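Local coordinates for monosaccharide ABC transporter substrate-binding protein, CUT2 family (Bradyrhizobium sp., PDB 4YHS) that probably binds a monosaccharide in the periplasm and delivers it to an ABC transporter of the CUT2 family, at residues Val47-Leu52 and Ala306-Val311; Ile156-Leu161 and Lys317-His322; Gly193-Gly198 and Pro221-Thr226; Asn244-Ala249 and Lys270-Ala275; Ala294-Met299 and Phe328-Ala333. All coordinates share one frame; numbering follows the deposited sequence.

Contact 1: Val47-Leu52 and Ala306-Val311; sequences VKYVPL and AVDQAV
This is a buried contact between a strand's exit and a helix, centred on the carboxylate of Asp308, which bonds to Tyr49 and Leu52. Residues 47-49 end strand 43-49, and Asp308 sits on helix 299-314. Tyr49 OH donates to Asp308 OD2 at 2.6 Å and uses the anti lone pair of that oxygen. The phenol ring stands nearly square to the carboxylate, with the planes 84° apart. On the other oxygen, the backbone N of Leu52 donates to Asp308 OD1 at 2.9 Å, from the syn side but tilted out of the carboxylate plane. The bond is almost straight, 169° at the hydrogen. Helix 299-314 also packs on strands 119-122 and 144-147, in the layered alpha/beta lobe of a periplasmic binding protein. The contact thus ties the N-terminal hairpin of strands 29-35 and 43-49 to this core. Pro51 lies alongside the acid, its CB 3.4 Å from Asp308 CG. Asp308 has CG anti to the backbone N (chi1 -173°), and this turns OD2 to the Tyr49 hydroxyl and OD1 to Leu52 N. Arg312, one turn on, forms a salt bridge with Asp308 OD2 and probably keeps the acid ionised. Farther along, Leu52 CD1 meets Val311 CG1 at 3.7 Å.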
# COMPACT_ATOMS: atom_id res chain seq x y z
N VAL A 47 -8.18 15.23 4.03
CA VAL A 47 -7.31 16.35 4.39
C VAL A 47 -6.07 16.44 3.49
O VAL A 47 -5.59 15.43 3.00
CB VAL A 47 -6.84 16.23 5.85
CG1 VAL A 47 -7.98 16.50 6.80
CG2 VAL A 47 -6.21 14.84 6.09
N LYS A 48 -5.55 17.65 3.29
CA LYS A 48 -4.21 17.83 2.71
C LYS A 48 -3.16 17.58 3.77
O LYS A 48 -3.23 18.17 4.87
CB LYS A 48 -4.04 19.24 2.15
CG LYS A 48 -5.02 19.59 1.08
CD LYS A 48 -4.65 18.93 -0.23
CE LYS A 48 -5.43 19.51 -1.39
NZ LYS A 48 -4.90 19.01 -2.69
N TYR A 49 -2.18 16.73 3.45
CA TYR A 49 -1.10 16.47 4.38
C TYR A 49 0.03 17.44 4.09
O TYR A 49 0.50 17.51 2.96
CB TYR A 49 -0.57 15.03 4.31
CG TYR A 49 0.37 14.77 5.46
CD1 TYR A 49 1.71 15.12 5.38
CD2 TYR A 49 -0.10 14.25 6.64
CE1 TYR A 49 2.55 14.93 6.46
CE2 TYR A 49 0.73 14.06 7.72
CZ TYR A 49 2.05 14.39 7.64
OH TYR A 49 2.87 14.21 8.74
N VAL A 50 0.40 18.21 5.11
CA VAL A 50 1.51 19.16 5.02
C VAL A 50 2.62 18.82 6.00
O VAL A 50 2.41 18.89 7.21
CB VAL A 50 1.01 20.59 5.29
CG1 VAL A 50 2.13 21.57 5.11
CG2 VAL A 50 -0.15 20.92 4.36
N PRO A 51 3.80 18.47 5.50
CA PRO A 51 4.90 18.19 6.43
C PRO A 51 5.60 19.46 6.87
O PRO A 51 5.29 20.58 6.39
CB PRO A 51 5.82 17.31 5.58
CG PRO A 51 5.70 17.91 4.22
CD PRO A 51 4.25 18.36 4.10
N LEU A 52 6.53 19.30 7.82
CA LEU A 52 7.40 20.39 8.23
C LEU A 52 8.35 20.77 7.11
O LEU A 52 8.70 19.94 6.27
CB LEU A 52 8.21 20.01 9.47
CG LEU A 52 7.44 19.68 10.75
CD1 LEU A 52 8.40 19.14 11.81
CD2 LEU A 52 6.68 20.90 11.28
N ALA A 306 5.49 8.98 7.81
CA ALA A 306 6.01 8.39 9.05
C ALA A 306 7.20 9.18 9.59
O ALA A 306 7.31 9.42 10.79
CB ALA A 306 6.44 6.95 8.81
N VAL A 307 8.10 9.58 8.70
CA VAL A 307 9.24 10.37 9.11
C VAL A 307 8.78 11.73 9.62
O VAL A 307 9.21 12.17 10.70
CB VAL A 307 10.25 10.56 7.96
CG1 VAL A 307 11.35 11.60 8.32
CG2 VAL A 307 10.89 9.23 7.61
N ASP A 308 7.91 12.40 8.87
CA ASP A 308 7.39 13.70 9.31
C ASP A 308 6.68 13.62 10.66
O ASP A 308 6.90 14.46 11.54
CB ASP A 308 6.43 14.29 8.28
CG ASP A 308 6.00 15.71 8.63
OD1 ASP A 308 6.90 16.56 8.77
OD2 ASP A 308 4.79 15.99 8.78
N GLN A 309 5.84 12.61 10.82
CA GLN A 309 5.19 12.37 12.08
C GLN A 309 6.20 12.23 13.24
O GLN A 309 6.04 12.83 14.32
CB GLN A 309 4.33 11.10 11.99
CG GLN A 309 2.96 11.27 11.32
CD GLN A 309 2.32 9.93 11.05
OE1 GLN A 309 3.02 8.95 10.83
NE2 GLN A 309 1.00 9.88 11.14
N ALA A 310 7.24 11.41 13.04
CA ALA A 310 8.23 11.18 14.08
C ALA A 310 8.86 12.49 14.51
O ALA A 310 8.99 12.77 15.69
CB ALA A 310 9.30 10.23 13.62
N VAL A 311 9.25 13.29 13.52
CA VAL A 311 9.93 14.57 13.80
C VAL A 311 8.98 15.50 14.56
O VAL A 311 9.36 16.09 15.58
CB VAL A 311 10.44 15.20 12.48
CG1 VAL A 311 10.98 16.62 12.72
CG2 VAL A 311 11.55 14.28 11.87

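Contact 2: Ile156-Leu161 and Lys317-His322; sequences IAAKSL and KDYVKH
The ring of His322 carries the aliphatic chain of Lys159 on one face. Lys159 CD lies 3.9 Å from the ring centroid and only 6° off the normal, a CH-pi contact. Leu161 CD1 approaches obliquely and reaches His322 NE2 at 3.9 Å. The other flat group, the Tyr319 ring, is met at its edge. Ala157 O lies near the ring plane, 3.7 Å from Tyr319 CE2, and water 2 lies in plane at the hydroxyl.

The backbones are joined by Lys159 N, which donates to Lys321 O at 2.8 Å. The donor lies nearly along the C=O axis. Lys159 and His322 form a parallel bridge, so their side chains share one face of the sheet. The imidazole is set with one face turned to Lys159 CD by a first torsion that puts CG anti to the backbone N (chi1 -177°). An alanine in place of His322 would probably leave the methylenes of Lys159 without their ring cover and Phe38 N without its bond to ND1.

Lys321 runs out extended past Ala157 O, which is 3.4 Å from Lys321 CG. Its NZ donates to water 1, and that water donates to Ile156 O. Water 2 donates to Ala157 O and also bonds to Tyr319 OH.

Lys159 NZ has its salt bridge with Asp146, on strand 144-147. Strand 158-160 lies between that strand and strand 322-331, which begins at His322. Helix 299-314 packs on the side of Ala158 and Ser160, and Pro37 and Phe38 lie against Lys321 and His322.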
# COMPACT_ATOMS: atom_id res chain seq x y z
N ILE A 156 1.59 2.80 20.38
CA ILE A 156 1.96 3.42 19.12
C ILE A 156 1.61 4.91 19.16
O ILE A 156 0.51 5.28 19.59
CB ILE A 156 1.23 2.71 17.98
CG1 ILE A 156 1.84 1.33 17.74
CG2 ILE A 156 1.22 3.54 16.71
CD1 ILE A 156 3.26 1.34 17.28
N ALA A 157 2.52 5.78 18.73
CA ALA A 157 2.25 7.23 18.76
C ALA A 157 1.45 7.70 17.54
O ALA A 157 0.72 8.68 17.63
CB ALA A 157 3.57 8.03 18.88
N ALA A 158 1.65 7.05 16.39
CA ALA A 158 1.03 7.49 15.14
C ALA A 158 1.02 6.34 14.15
O ALA A 158 1.89 5.48 14.21
CB ALA A 158 1.76 8.66 14.51
N LYS A 159 0.04 6.37 13.23
CA LYS A 159 -0.03 5.44 12.11
C LYS A 159 0.09 6.18 10.79
O LYS A 159 -0.49 7.25 10.59
CB LYS A 159 -1.33 4.65 12.15
CG LYS A 159 -1.51 3.77 13.39
CD LYS A 159 -2.87 3.10 13.44
CE LYS A 159 -2.98 2.23 14.68
NZ LYS A 159 -2.27 0.94 14.49
N SER A 160 0.85 5.58 9.88
CA SER A 160 0.95 6.00 8.48
C SER A 160 0.68 4.77 7.62
O SER A 160 1.58 3.95 7.38
CB SER A 160 2.32 6.57 8.18
OG SER A 160 2.38 7.04 6.85
N LEU A 161 -0.56 4.63 7.19
CA LEU A 161 -0.96 3.44 6.49
C LEU A 161 -2.33 3.60 5.83
O LEU A 161 -3.04 4.60 6.04
CB LEU A 161 -0.98 2.25 7.47
CG LEU A 161 -1.56 2.52 8.86
CD1 LEU A 161 -3.06 2.66 8.82
CD2 LEU A 161 -1.15 1.36 9.79
N LYS A 317 5.39 19.24 18.21
CA LYS A 317 4.52 19.95 17.29
C LYS A 317 3.24 19.18 17.03
O LYS A 317 3.17 17.96 17.25
CB LYS A 317 5.25 20.22 15.97
CG LYS A 317 6.35 21.28 16.11
CD LYS A 317 7.03 21.55 14.78
CE LYS A 317 7.90 22.79 14.82
NZ LYS A 317 8.97 22.67 15.85
N ASP A 318 2.22 19.87 16.55
CA ASP A 318 1.00 19.22 16.14
C ASP A 318 1.29 18.21 15.05
O ASP A 318 2.19 18.40 14.24
CB ASP A 318 -0.02 20.24 15.64
CG ASP A 318 -0.69 20.99 16.77
OD1 ASP A 318 -0.59 20.56 17.95
OD2 ASP A 318 -1.34 22.02 16.48
N TYR A 319 0.56 17.11 15.07
CA TYR A 319 0.71 16.09 14.04
C TYR A 319 -0.60 15.37 13.89
O TYR A 319 -1.48 15.43 14.77
CB TYR A 319 1.82 15.11 14.37
CG TYR A 319 1.59 14.33 15.66
CD1 TYR A 319 1.78 14.93 16.89
CD2 TYR A 319 1.21 12.99 15.64
CE1 TYR A 319 1.57 14.24 18.07
CE2 TYR A 319 1.00 12.28 16.83
CZ TYR A 319 1.19 12.92 18.04
OH TYR A 319 1.00 12.25 19.23
N VAL A 320 -0.73 14.71 12.75
CA VAL A 320 -1.92 13.95 12.45
C VAL A 320 -1.65 12.53 12.92
O VAL A 320 -0.67 11.94 12.51
CB VAL A 320 -2.26 14.00 10.94
CG1 VAL A 320 -3.46 13.14 10.68
CG2 VAL A 320 -2.48 15.45 10.49
N LYS A 321 -2.48 11.99 13.82
CA LYS A 321 -2.11 10.75 14.50
C LYS A 321 -2.36 9.48 13.69
O LYS A 321 -1.61 8.50 13.82
CB LYS A 321 -2.87 10.66 15.82
CG LYS A 321 -2.50 9.49 16.71
CD LYS A 321 -2.94 9.77 18.16
CE LYS A 321 -2.76 8.54 19.03
NZ LYS A 321 -2.86 8.82 20.49
N HIS A 322 -3.41 9.48 12.88
CA HIS A 322 -3.77 8.30 12.14
C HIS A 322 -4.19 8.73 10.72
O HIS A 322 -5.26 9.31 10.51
CB HIS A 322 -4.86 7.55 12.91
CG HIS A 322 -5.28 6.26 12.29
ND1 HIS A 322 -6.13 5.38 12.95
CD2 HIS A 322 -5.04 5.70 11.08
CE1 HIS A 322 -6.37 4.34 12.18
NE2 HIS A 322 -5.73 4.51 11.03
O HOH W 1 -0.61 6.77 21.57
O HOH W 2 0.18 9.58 19.90

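Contact 3: Gly193-Gly198 and Pro221-Thr226; sequences GPAGAG and PKYGDT
Gly193, Ala195, Tyr223 and Gly224 make the close part of this contact. Gly224 N donates to Gly193 O at 3.0 Å, but the bond is bent, 145° at the hydrogen, and the donor sits 68° out of the carbonyl plane. The same oxygen lies in the plane of the Tyr223 ring, at its edge, 3.3 Å from Tyr223 CD1. Ala195 CB comes over one ring face and touches Tyr223 CG at 3.6 Å. Tyr223 has CG anti to the carbonyl carbon (chi1 -60°), which brings its ring across to Ala195. Water 3 accepts from Gly193 N and donates to Lys222 O. The backbone angles of Gly193 call for glycine.

The far end is looser and more open to solvent. Pro194 CD and Thr226 CG2 are 4.1 Å apart. Pro194 CB lies 4.0 Å from OD1 of the exposed Asp225. The type II turn from Pro194 to Ala197 also faces solvent: Ala195 is exposed although its CB packs on the ring. Ala197 N donates to Pro194 O within it, and Ala197 then takes the N-cap position of helix 198-211.

The two loops follow neighbouring parallel strands, 186-191 and 216-218, and each leads into a helix. Binding pockets of doubly wound alpha/beta lobes typically lie by such loops. A bound Bis-Tris, probably from the crystallisation buffer, lies about 5 Å from the Thr226 side chain and may mark that pocket.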
# COMPACT_ATOMS: atom_id res chain seq x y z
N GLY A 193 -6.60 -13.30 -4.40
CA GLY A 193 -5.36 -13.69 -3.73
C GLY A 193 -5.65 -14.83 -2.76
O GLY A 193 -6.66 -15.49 -2.88
N PRO A 194 -4.76 -15.07 -1.78
CA PRO A 194 -4.95 -16.27 -0.94
C PRO A 194 -6.12 -16.20 0.06
O PRO A 194 -6.25 -15.24 0.84
CB PRO A 194 -3.61 -16.37 -0.22
CG PRO A 194 -3.04 -14.99 -0.25
CD PRO A 194 -3.42 -14.49 -1.62
N ALA A 195 -6.97 -17.21 0.01
CA ALA A 195 -8.19 -17.23 0.79
C ALA A 195 -7.87 -17.12 2.27
O ALA A 195 -6.97 -17.80 2.79
CB ALA A 195 -8.96 -18.50 0.49
N GLY A 196 -8.58 -16.22 2.94
CA GLY A 196 -8.50 -16.14 4.39
C GLY A 196 -7.43 -15.20 4.90
O GLY A 196 -7.41 -14.90 6.11
N ALA A 197 -6.53 -14.76 4.02
CA ALA A 197 -5.54 -13.76 4.39
C ALA A 197 -6.28 -12.45 4.72
O ALA A 197 -7.23 -12.09 4.05
CB ALA A 197 -4.53 -13.55 3.27
N GLY A 198 -5.83 -11.73 5.76
CA GLY A 198 -6.51 -10.51 6.17
C GLY A 198 -6.66 -9.51 5.03
O GLY A 198 -7.76 -9.02 4.78
N PRO A 221 -15.59 -15.75 -6.42
CA PRO A 221 -14.15 -15.49 -6.29
C PRO A 221 -13.31 -16.74 -6.43
O PRO A 221 -13.66 -17.80 -5.90
CB PRO A 221 -14.04 -14.91 -4.87
CG PRO A 221 -15.25 -15.38 -4.17
CD PRO A 221 -16.32 -15.35 -5.21
N LYS A 222 -12.20 -16.59 -7.14
CA LYS A 222 -11.23 -17.64 -7.33
C LYS A 222 -9.97 -17.22 -6.61
O LYS A 222 -9.23 -16.37 -7.09
CB LYS A 222 -10.97 -17.89 -8.83
CG LYS A 222 -12.13 -18.50 -9.56
CD LYS A 222 -12.34 -19.95 -9.16
CE LYS A 222 -13.77 -20.37 -9.46
NZ LYS A 222 -13.99 -21.78 -9.16
N TYR A 223 -9.78 -17.79 -5.43
CA TYR A 223 -8.61 -17.53 -4.59
C TYR A 223 -7.44 -18.40 -4.96
O TYR A 223 -7.62 -19.49 -5.50
CB TYR A 223 -8.94 -17.80 -3.12
CG TYR A 223 -10.05 -16.97 -2.55
CD1 TYR A 223 -9.80 -15.72 -1.97
CD2 TYR A 223 -11.35 -17.44 -2.53
CE1 TYR A 223 -10.82 -14.97 -1.43
CE2 TYR A 223 -12.38 -16.70 -2.00
CZ TYR A 223 -12.10 -15.48 -1.43
OH TYR A 223 -13.12 -14.73 -0.88
N GLY A 224 -6.25 -17.91 -4.66
CA GLY A 224 -5.06 -18.73 -4.74
C GLY A 224 -3.85 -17.91 -4.32
O GLY A 224 -3.95 -16.68 -4.15
N ASP A 225 -2.72 -18.60 -4.12
CA ASP A 225 -1.46 -17.94 -3.76
C ASP A 225 -1.04 -16.95 -4.85
O ASP A 225 -1.40 -17.12 -6.02
CB ASP A 225 -0.35 -18.98 -3.55
CG ASP A 225 -0.58 -19.85 -2.32
OD1 ASP A 225 -1.15 -19.35 -1.32
OD2 ASP A 225 -0.17 -21.03 -2.35
N THR A 226 -0.26 -15.94 -4.46
CA THR A 226 0.19 -14.89 -5.37
C THR A 226 1.41 -15.33 -6.20
O THR A 226 2.39 -14.61 -6.31
CB THR A 226 0.56 -13.60 -4.61
OG1 THR A 226 1.34 -13.95 -3.46
CG2 THR A 226 -0.71 -12.85 -4.16
O HOH W 3 -6.68 -15.26 -6.69

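Contact 4: Asn244-Ala249 and Lys270-Ala275; sequences NIRYVA and KVDLLA
Tyr247, Val248 and Ala249 pair in parallel with Asp272, Leu273 and Leu274. The two strands are the ends of a beta-alpha-beta unit, with helix 252-264 as the crossover, and strand 272-275 is an edge strand of its four-stranded sheet.

Three backbone bonds form the ladder. Asp272 N donates to Arg246 O at 3.0 Å, Val248 N to Asp272 O at 2.9 Å, and Leu274 N to Val248 O at 2.9 Å.

The packing differs on the two faces. Val248 CG2 meets Val271 CG1 at 3.7 Å, and Val248 CB meets Leu273 CD2, on the side covered by helix 252-264. On the other, Tyr247 CD1 lies 3.7 Å from Leu274 CD1, and helix 164-178 packs there. Tyr247 OH is bonded to His179.

One salt bridge joins the strands at their start. Arg246 bends at chi2 (63°), which folds its guanidinium back toward Asp272. An alanine at Arg246 would probably leave the Asp272 carboxylate without this charged mate and take from the Tyr247 ring the cover of Arg246 CG. Arg246 NH1 reaches Asp272 OD2 at 2.7 Å, with the oxygen in the guanidinium plane, while NH2 adds a weak bond to the same oxygen.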
# COMPACT_ATOMS: atom_id res chain seq x y z
N ASN A 244 -17.43 -15.06 -22.26
CA ASN A 244 -17.83 -13.66 -22.41
C ASN A 244 -17.44 -12.75 -21.26
O ASN A 244 -17.94 -11.61 -21.18
CB ASN A 244 -19.34 -13.61 -22.62
CG ASN A 244 -19.78 -12.36 -23.33
OD1 ASN A 244 -20.51 -11.54 -22.78
ND2 ASN A 244 -19.34 -12.21 -24.57
N ILE A 245 -16.54 -13.20 -20.38
CA ILE A 245 -16.03 -12.35 -19.31
C ILE A 245 -15.60 -11.04 -19.94
O ILE A 245 -14.99 -11.06 -21.01
CB ILE A 245 -14.83 -12.98 -18.57
CG1 ILE A 245 -15.29 -14.08 -17.63
CG2 ILE A 245 -14.12 -11.95 -17.71
CD1 ILE A 245 -14.13 -14.88 -17.04
N ARG A 246 -15.93 -9.92 -19.30
CA ARG A 246 -15.54 -8.59 -19.82
C ARG A 246 -14.30 -8.04 -19.09
O ARG A 246 -13.47 -7.35 -19.68
CB ARG A 246 -16.72 -7.63 -19.68
CG ARG A 246 -16.44 -6.23 -20.16
CD ARG A 246 -16.12 -6.19 -21.65
NE ARG A 246 -15.81 -4.83 -22.07
CZ ARG A 246 -14.61 -4.27 -21.96
NH1 ARG A 246 -13.58 -4.96 -21.46
NH2 ARG A 246 -14.44 -3.02 -22.36
N TYR A 247 -14.18 -8.34 -17.80
CA TYR A 247 -13.03 -7.90 -17.00
C TYR A 247 -12.43 -9.03 -16.19
O TYR A 247 -13.16 -9.86 -15.66
CB TYR A 247 -13.39 -6.79 -16.01
CG TYR A 247 -13.93 -5.56 -16.65
CD1 TYR A 247 -13.09 -4.64 -17.24
CD2 TYR A 247 -15.29 -5.32 -16.68
CE1 TYR A 247 -13.57 -3.51 -17.83
CE2 TYR A 247 -15.81 -4.18 -17.28
CZ TYR A 247 -14.92 -3.27 -17.84
OH TYR A 247 -15.37 -2.13 -18.45
N VAL A 248 -11.11 -9.00 -16.09
CA VAL A 248 -10.36 -9.85 -15.19
C VAL A 248 -9.72 -8.93 -14.17
O VAL A 248 -8.89 -8.08 -14.51
CB VAL A 248 -9.30 -10.67 -15.94
CG1 VAL A 248 -8.26 -11.28 -14.99
CG2 VAL A 248 -9.98 -11.73 -16.78
N ALA A 249 -10.15 -9.05 -12.92
CA ALA A 249 -9.65 -8.19 -11.87
C ALA A 249 -9.16 -9.02 -10.71
O ALA A 249 -9.76 -10.05 -10.39
CB ALA A 249 -10.70 -7.22 -11.39
N LYS A 270 -10.94 -7.01 -25.78
CA LYS A 270 -12.21 -7.67 -25.48
C LYS A 270 -12.36 -7.91 -23.99
O LYS A 270 -13.47 -7.88 -23.45
CB LYS A 270 -12.33 -9.01 -26.20
CG LYS A 270 -12.34 -8.92 -27.72
CD LYS A 270 -12.67 -10.27 -28.34
CE LYS A 270 -12.48 -10.26 -29.83
NZ LYS A 270 -12.52 -11.63 -30.38
N VAL A 271 -11.24 -8.23 -23.35
CA VAL A 271 -11.20 -8.40 -21.92
C VAL A 271 -10.20 -7.40 -21.38
O VAL A 271 -9.05 -7.37 -21.85
CB VAL A 271 -10.79 -9.83 -21.54
CG1 VAL A 271 -10.67 -9.99 -20.01
CG2 VAL A 271 -11.75 -10.87 -22.17
N ASP A 272 -10.63 -6.56 -20.44
CA ASP A 272 -9.73 -5.64 -19.76
C ASP A 272 -9.28 -6.13 -18.40
O ASP A 272 -10.00 -6.87 -17.70
CB ASP A 272 -10.39 -4.27 -19.62
CG ASP A 272 -10.38 -3.51 -20.92
OD1 ASP A 272 -9.28 -3.12 -21.33
OD2 ASP A 272 -11.44 -3.33 -21.53
N LEU A 273 -8.07 -5.73 -18.04
CA LEU A 273 -7.42 -6.21 -16.82
C LEU A 273 -7.35 -5.12 -15.76
O LEU A 273 -7.04 -3.97 -16.07
CB LEU A 273 -6.04 -6.74 -17.13
CG LEU A 273 -5.99 -7.71 -18.32
CD1 LEU A 273 -4.55 -8.09 -18.64
CD2 LEU A 273 -6.81 -8.97 -18.00
N LEU A 274 -7.61 -5.49 -14.51
CA LEU A 274 -7.43 -4.56 -13.41
C LEU A 274 -6.77 -5.26 -12.26
O LEU A 274 -6.93 -6.48 -12.09
CB LEU A 274 -8.78 -3.96 -12.98
CG LEU A 274 -9.56 -3.01 -13.90
CD1 LEU A 274 -10.49 -3.76 -14.83
CD2 LEU A 274 -10.34 -2.05 -13.03
N ALA A 275 -5.98 -4.50 -11.48
CA ALA A 275 -5.43 -4.99 -10.23
C ALA A 275 -6.00 -4.13 -9.10
O ALA A 275 -6.41 -2.98 -9.35
CB ALA A 275 -3.89 -4.93 -10.24

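Contact 5: Ala294-Met299 and Phe328-Ala333; sequences APADSM and FVVDSA
Ala294 and Val330 are joined by a pair of backbone hydrogen bonds. Val330 N donates to Ala294 O at 2.8 Å, and Ala294 N donates to Val330 O at 3.1 Å. A third bond runs from Ala296 N to Phe328 O at 2.9 Å and is nearly straight, 163° at the hydrogen. Together they make a short antiparallel ladder. Pro295 and Val329 form the non-hydrogen-bonded pair between the two bonded ones. Proline has no N-H to give, so it costs this ladder no bond. Pro295 CA instead comes up to Phe328 O at 3.3 Å, a CA-H...O contact. The strands are strongly twisted against each other: the N-to-C directions of the short segments 294-296 and 328-331 are 127° apart.

Side chains pack mainly on the face of Ala294, Ala296, Phe328 and Val330. Ala296 CB touches Val330 CG2 at 4.1 Å and lies 4.4 Å from Phe328 CZ. Phe328 places CG between its backbone N and carbonyl carbon (chi1 58°), which sends the ring across toward Ala296 and Ser298. Ser298 OG lies 3.9 Å from Phe328 CE1, and the Ser298 hydroxyl is hydrogen-bonded to Tyr29 OH.

In type I periplasmic binding proteins the chain crosses between the two lobes three times. Residues 294-299 and strand 322-331 are consistent with two of these hinge crossings. Helix 164-178 packs against Pro295 and Val329 on the other face. Ile343 covers Ala296 and Ser298. Beyond the strand, Ser298 stands at the N-cap of helix 299-314, whose first residue, the selenomethionine Met299, packs on helix 71-87.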
# COMPACT_ATOMS: atom_id res chain seq x y z
N ALA A 294 -5.46 0.34 -11.86
CA ALA A 294 -5.20 -0.18 -10.52
C ALA A 294 -5.13 1.02 -9.55
O ALA A 294 -4.69 2.08 -9.94
CB ALA A 294 -3.87 -0.97 -10.47
N PRO A 295 -5.53 0.82 -8.29
CA PRO A 295 -5.37 1.89 -7.29
C PRO A 295 -3.92 2.01 -6.83
O PRO A 295 -3.18 1.03 -6.85
CB PRO A 295 -6.24 1.42 -6.14
CG PRO A 295 -6.18 -0.05 -6.20
CD PRO A 295 -6.14 -0.39 -7.70
N ALA A 296 -3.55 3.21 -6.41
CA ALA A 296 -2.24 3.41 -5.80
C ALA A 296 -2.43 3.85 -4.37
O ALA A 296 -3.25 4.73 -4.11
CB ALA A 296 -1.45 4.43 -6.58
N ASP A 297 -1.67 3.26 -3.46
CA ASP A 297 -1.70 3.68 -2.04
C ASP A 297 -0.59 4.65 -1.70
O ASP A 297 -0.44 5.06 -0.54
CB ASP A 297 -1.66 2.48 -1.08
CG ASP A 297 -0.29 1.80 -1.00
OD1 ASP A 297 0.55 1.99 -1.88
OD2 ASP A 297 -0.10 1.03 -0.05
N SER A 298 0.13 5.08 -2.73
CA SER A 298 1.22 6.04 -2.54
C SER A 298 2.13 5.58 -1.39
O SER A 298 2.35 6.30 -0.40
CB SER A 298 0.67 7.45 -2.23
OG SER A 298 -0.04 7.99 -3.33
N MSE A 299 2.65 4.36 -1.49
CA MSE A 299 3.45 3.80 -0.38
C MSE A 299 4.72 4.59 -0.10
O MSE A 299 5.21 4.62 1.03
CB MSE A 299 3.80 2.32 -0.63
CG MSE A 299 5.07 1.98 -1.39
SE MSE A 299 5.00 2.48 -3.29
CE MSE A 299 3.92 1.00 -4.05
N PHE A 328 -6.40 6.54 -4.97
CA PHE A 328 -6.97 6.93 -6.24
C PHE A 328 -6.59 5.90 -7.28
O PHE A 328 -5.57 5.20 -7.15
CB PHE A 328 -6.49 8.33 -6.70
CG PHE A 328 -4.98 8.46 -6.83
CD1 PHE A 328 -4.21 8.82 -5.74
CD2 PHE A 328 -4.36 8.28 -8.05
CE1 PHE A 328 -2.82 8.97 -5.84
CE2 PHE A 328 -2.97 8.41 -8.16
CZ PHE A 328 -2.21 8.76 -7.06
N VAL A 329 -7.43 5.81 -8.32
CA VAL A 329 -7.24 4.78 -9.32
C VAL A 329 -6.41 5.39 -10.45
O VAL A 329 -6.74 6.44 -10.97
CB VAL A 329 -8.58 4.25 -9.85
CG1 VAL A 329 -8.37 3.33 -11.02
CG2 VAL A 329 -9.35 3.53 -8.72
N VAL A 330 -5.34 4.68 -10.82
CA VAL A 330 -4.50 5.06 -11.93
C VAL A 330 -4.90 4.33 -13.22
O VAL A 330 -5.03 3.08 -13.23
CB VAL A 330 -3.04 4.74 -11.59
CG1 VAL A 330 -2.13 5.05 -12.76
CG2 VAL A 330 -2.63 5.55 -10.36
N ASP A 331 -5.02 5.09 -14.31
CA ASP A 331 -5.35 4.53 -15.63
C ASP A 331 -4.68 5.35 -16.71
O ASP A 331 -3.87 6.22 -16.40
CB ASP A 331 -6.87 4.47 -15.86
CG ASP A 331 -7.54 5.82 -15.88
OD1 ASP A 331 -6.88 6.89 -15.97
OD2 ASP A 331 -8.79 5.80 -15.83
N SER A 332 -5.00 5.09 -17.97
CA SER A 332 -4.29 5.80 -19.05
C SER A 332 -4.47 7.30 -18.95
O SER A 332 -3.57 8.06 -19.35
CB SER A 332 -4.76 5.34 -20.43
OG SER A 332 -4.41 3.99 -20.62
N ALA A 333 -5.64 7.75 -18.49
CA ALA A 333 -5.96 9.18 -18.50
C ALA A 333 -5.24 9.99 -17.41
O ALA A 333 -5.16 11.21 -17.54
CB ALA A 333 -7.48 9.38 -18.38

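Overall arrangement
From the N terminus, residues 47-52 open contact 1, which closes at 306-311 and spans most of the chain. Contact 2 opens at 156-161 and closes at 317-322, so it crosses contact 1. The two touch: Gln309 NE2 probably bonds to Val320 O and Lys159 O. Contacts 3 and 4 are nested inside both of these loops, in series, and belong to the other lobe with its four-stranded parallel sheet. Contact 5 opens at 294-299 and closes last, at 328-333, crossing contacts 1 and 2. It reaches the same mixed sheet as they do. It also meets contact 4, where Ala275 O packs on Pro295 CD, consistent with a place at the hinge.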